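Local coordinates for NANS (YJHS), A 9-O-acetyl N-acetylneuraminic acid esterase (PDB 3PT5), which probably removes the 9-O-acetyl group from 9-O-acetyl-N-acetylneuraminic acid, which lets the bacterium grow on this host sialic acid, at residues His209-Glu212 and Ala213-Asp217. Sequence-based numbering, arbitrary orientation.
Sequences HMVE and AFRRD
The carbonyl oxygen of H209 is gripped twice. A213 N donates to H209 O at 3.0 Å, the first of a run of i to i+4 bonds that continues to D217 N on A213 O in this regular alpha-helix. Water 1 also donates to H209 O, and the same water accepts from R216 NH2 in the plane of the guanidinium. R216 folds back along the helix by a bend at chi3 (-67°). One face of its guanidinium thereby lies over E212 O, and R216 NH1 comes within 3.6 Å of E212 CB. E212 and R216 make no direct salt bridge: E212 OE1 and R216 NH1 stand 4.7 Å apart. Water 2 joins them, donating to E212 OE1 and accepting from R216 NH1. V211 and R215 run side by side. V211 CG1, anti to the backbone N (chi1 175°), sits over one guanidinium face of R215, 3.7 Å from R215 NE. The extended R215 reaches the backbone carbonyls of A231 and A263. The helix 203-218 packs on the central, mostly parallel sheet of this SGNH hydrolase. F214 meets W233 of strand 233-236 edge-to-face and also touches strand 182-189. M210, A213 and F214 pack against helix 162-176.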
ATOM      1  N   HIS A 209      -3.691   8.926 -17.485  1.00 14.24           N
ATOM      2  CA  HIS A 209      -2.465   9.026 -18.260  1.00 15.88           C
ATOM      3  C   HIS A 209      -1.321   8.228 -17.646  1.00 15.18           C
ATOM      4  O   HIS A 209      -0.508   7.611 -18.346  1.00 15.67           O
ATOM      5  CB  HIS A 209      -2.087  10.498 -18.454  1.00 15.69           C
ATOM      6  CG  HIS A 209      -2.998  11.223 -19.398  1.00 21.04           C
ATOM      7  ND1 HIS A 209      -3.214  12.584 -19.331  1.00 26.15           N
ATOM      8  CD2 HIS A 209      -3.741  10.775 -20.439  1.00 24.85           C
ATOM      9  CE1 HIS A 209      -4.059  12.943 -20.285  1.00 27.12           C
ATOM     10  NE2 HIS A 209      -4.389  11.866 -20.975  1.00 26.04           N
ATOM     11  N   MET A 210      -1.268   8.211 -16.317  1.00 14.81           N
ATOM     12  CA  MET A 210      -0.233   7.449 -15.623  1.00 14.82           C
ATOM     13  C   MET A 210      -0.427   5.944 -15.752  1.00 14.71           C
ATOM     14  O   MET A 210       0.530   5.178 -15.897  1.00 15.26           O
ATOM     15  CB  MET A 210      -0.165   7.859 -14.155  1.00 14.79           C
ATOM     16  CG  MET A 210       1.143   7.489 -13.557  1.00 14.45           C
ATOM     17  SD  MET A 210       1.328   7.837 -11.791  1.00 17.24           S
ATOM     18  CE  MET A 210       0.278   6.574 -11.082  1.00 12.36           C
ATOM     19  N   VAL A 211      -1.675   5.509 -15.666  1.00 14.78           N
ATOM     20  CA  VAL A 211      -1.974   4.094 -15.882  1.00 14.15           C
ATOM     21  C   VAL A 211      -1.610   3.682 -17.316  1.00 14.30           C
ATOM     22  O   VAL A 211      -1.001   2.650 -17.511  1.00 14.26           O
ATOM     23  CB  VAL A 211      -3.435   3.775 -15.613  1.00 13.69           C
ATOM     24  CG1 VAL A 211      -3.713   2.342 -15.954  1.00 13.13           C
ATOM     25  CG2 VAL A 211      -3.785   4.039 -14.153  1.00 14.29           C
ATOM     26  N   GLU A 212      -1.955   4.493 -18.311  1.00 15.58           N
ATOM     27  CA  GLU A 212      -1.554   4.143 -19.685  1.00 15.98           C
ATOM     28  C   GLU A 212      -0.023   4.122 -19.863  1.00 15.89           C
ATOM     29  O   GLU A 212       0.506   3.263 -20.579  1.00 14.96           O
ATOM     30  CB  GLU A 212      -2.165   5.078 -20.734  1.00 16.67           C
ATOM     31  CG  GLU A 212      -3.673   5.248 -20.725  1.00 21.24           C
ATOM     32  CD  GLU A 212      -4.132   6.410 -21.600  1.00 27.43           C
ATOM     33  OE1 GLU A 212      -3.724   7.576 -21.359  1.00 30.61           O
ATOM     34  OE2 GLU A 212      -4.937   6.172 -22.530  1.00 29.92           O
ATOM     35  N   ALA A 213       0.679   5.048 -19.216  1.00 15.33           N
ATOM     36  CA  ALA A 213       2.146   5.080 -19.289  1.00 16.03           C
ATOM     37  C   ALA A 213       2.750   3.836 -18.640  1.00 15.93           C
ATOM     38  O   ALA A 213       3.675   3.219 -19.175  1.00 17.38           O
ATOM     39  CB  ALA A 213       2.707   6.358 -18.644  1.00 15.08           C
ATOM     40  N   PHE A 214       2.214   3.464 -17.483  1.00 16.91           N
ATOM     41  CA  PHE A 214       2.631   2.266 -16.775  1.00 16.79           C
ATOM     42  C   PHE A 214       2.501   1.030 -17.693  1.00 17.00           C
ATOM     43  O   PHE A 214       3.417   0.205 -17.789  1.00 18.12           O
ATOM     44  CB  PHE A 214       1.786   2.111 -15.489  1.00 16.37           C
ATOM     45  CG  PHE A 214       2.159   0.908 -14.640  1.00 15.72           C
ATOM     46  CD1 PHE A 214       3.180   0.990 -13.699  1.00 14.90           C
ATOM     47  CD2 PHE A 214       1.438  -0.300 -14.746  1.00 15.84           C
ATOM     48  CE1 PHE A 214       3.521  -0.109 -12.884  1.00 12.91           C
ATOM     49  CE2 PHE A 214       1.764  -1.411 -13.945  1.00 15.38           C
ATOM     50  CZ  PHE A 214       2.804  -1.325 -13.000  1.00 15.04           C
ATOM     51  N   ARG A 215       1.360   0.911 -18.353  1.00 17.63           N
ATOM     52  CA  ARG A 215       1.073  -0.240 -19.218  1.00 18.09           C
ATOM     53  C   ARG A 215       1.989  -0.281 -20.444  1.00 19.39           C
ATOM     54  O   ARG A 215       2.477  -1.357 -20.800  1.00 19.63           O
ATOM     55  CB  ARG A 215      -0.408  -0.268 -19.591  1.00 18.15           C
ATOM     56  CG  ARG A 215      -1.269  -0.592 -18.382  1.00 16.81           C
ATOM     57  CD  ARG A 215      -2.768  -0.484 -18.647  1.00 15.80           C
ATOM     58  NE  ARG A 215      -3.497  -1.033 -17.503  1.00 12.91           N
ATOM     59  CZ  ARG A 215      -4.824  -1.043 -17.329  1.00 14.25           C
ATOM     60  NH1 ARG A 215      -5.666  -0.536 -18.228  1.00 15.30           N
ATOM     61  NH2 ARG A 215      -5.317  -1.591 -16.212  1.00 13.66           N
ATOM     62  N   ARG A 216       2.264   0.886 -21.033  1.00 19.15           N
ATOM     63  CA  ARG A 216       3.222   0.979 -22.134  1.00 20.80           C
ATOM     64  C   ARG A 216       4.591   0.513 -21.642  1.00 20.97           C
ATOM     65  O   ARG A 216       5.225  -0.340 -22.274  1.00 21.72           O
ATOM     66  CB  ARG A 216       3.308   2.408 -22.703  1.00 21.08           C
ATOM     67  CG  ARG A 216       2.060   2.845 -23.487  1.00 25.23           C
ATOM     68  CD  ARG A 216       2.283   4.135 -24.279  1.00 30.21           C
ATOM     69  NE  ARG A 216       2.474   5.302 -23.410  1.00 33.65           N
ATOM     70  CZ  ARG A 216       1.495   6.080 -22.950  1.00 34.11           C
ATOM     71  NH1 ARG A 216       0.229   5.838 -23.268  1.00 34.36           N
ATOM     72  NH2 ARG A 216       1.789   7.113 -22.174  1.00 35.70           N
ATOM     73  N   ASP A 217       5.010   1.015 -20.476  1.00 21.64           N
ATOM     74  CA  ASP A 217       6.339   0.736 -19.932  1.00 22.40           C
ATOM     75  C   ASP A 217       6.578  -0.708 -19.450  1.00 23.58           C
ATOM     76  O   ASP A 217       7.734  -1.139 -19.333  1.00 23.55           O
ATOM     77  CB  ASP A 217       6.683   1.735 -18.810  1.00 23.21           C
ATOM     78  CG  ASP A 217       6.949   3.144 -19.330  1.00 23.77           C
ATOM     79  OD1 ASP A 217       7.158   3.319 -20.546  1.00 26.24           O
ATOM     80  OD2 ASP A 217       6.951   4.092 -18.525  1.00 24.03           O
TER
HETATM   81  O   HOH W   1      -0.023   8.412 -20.820  1.00 24.47           O
HETATM   82  O   HOH W   2      -1.776   8.320 -22.797  1.00 31.85           O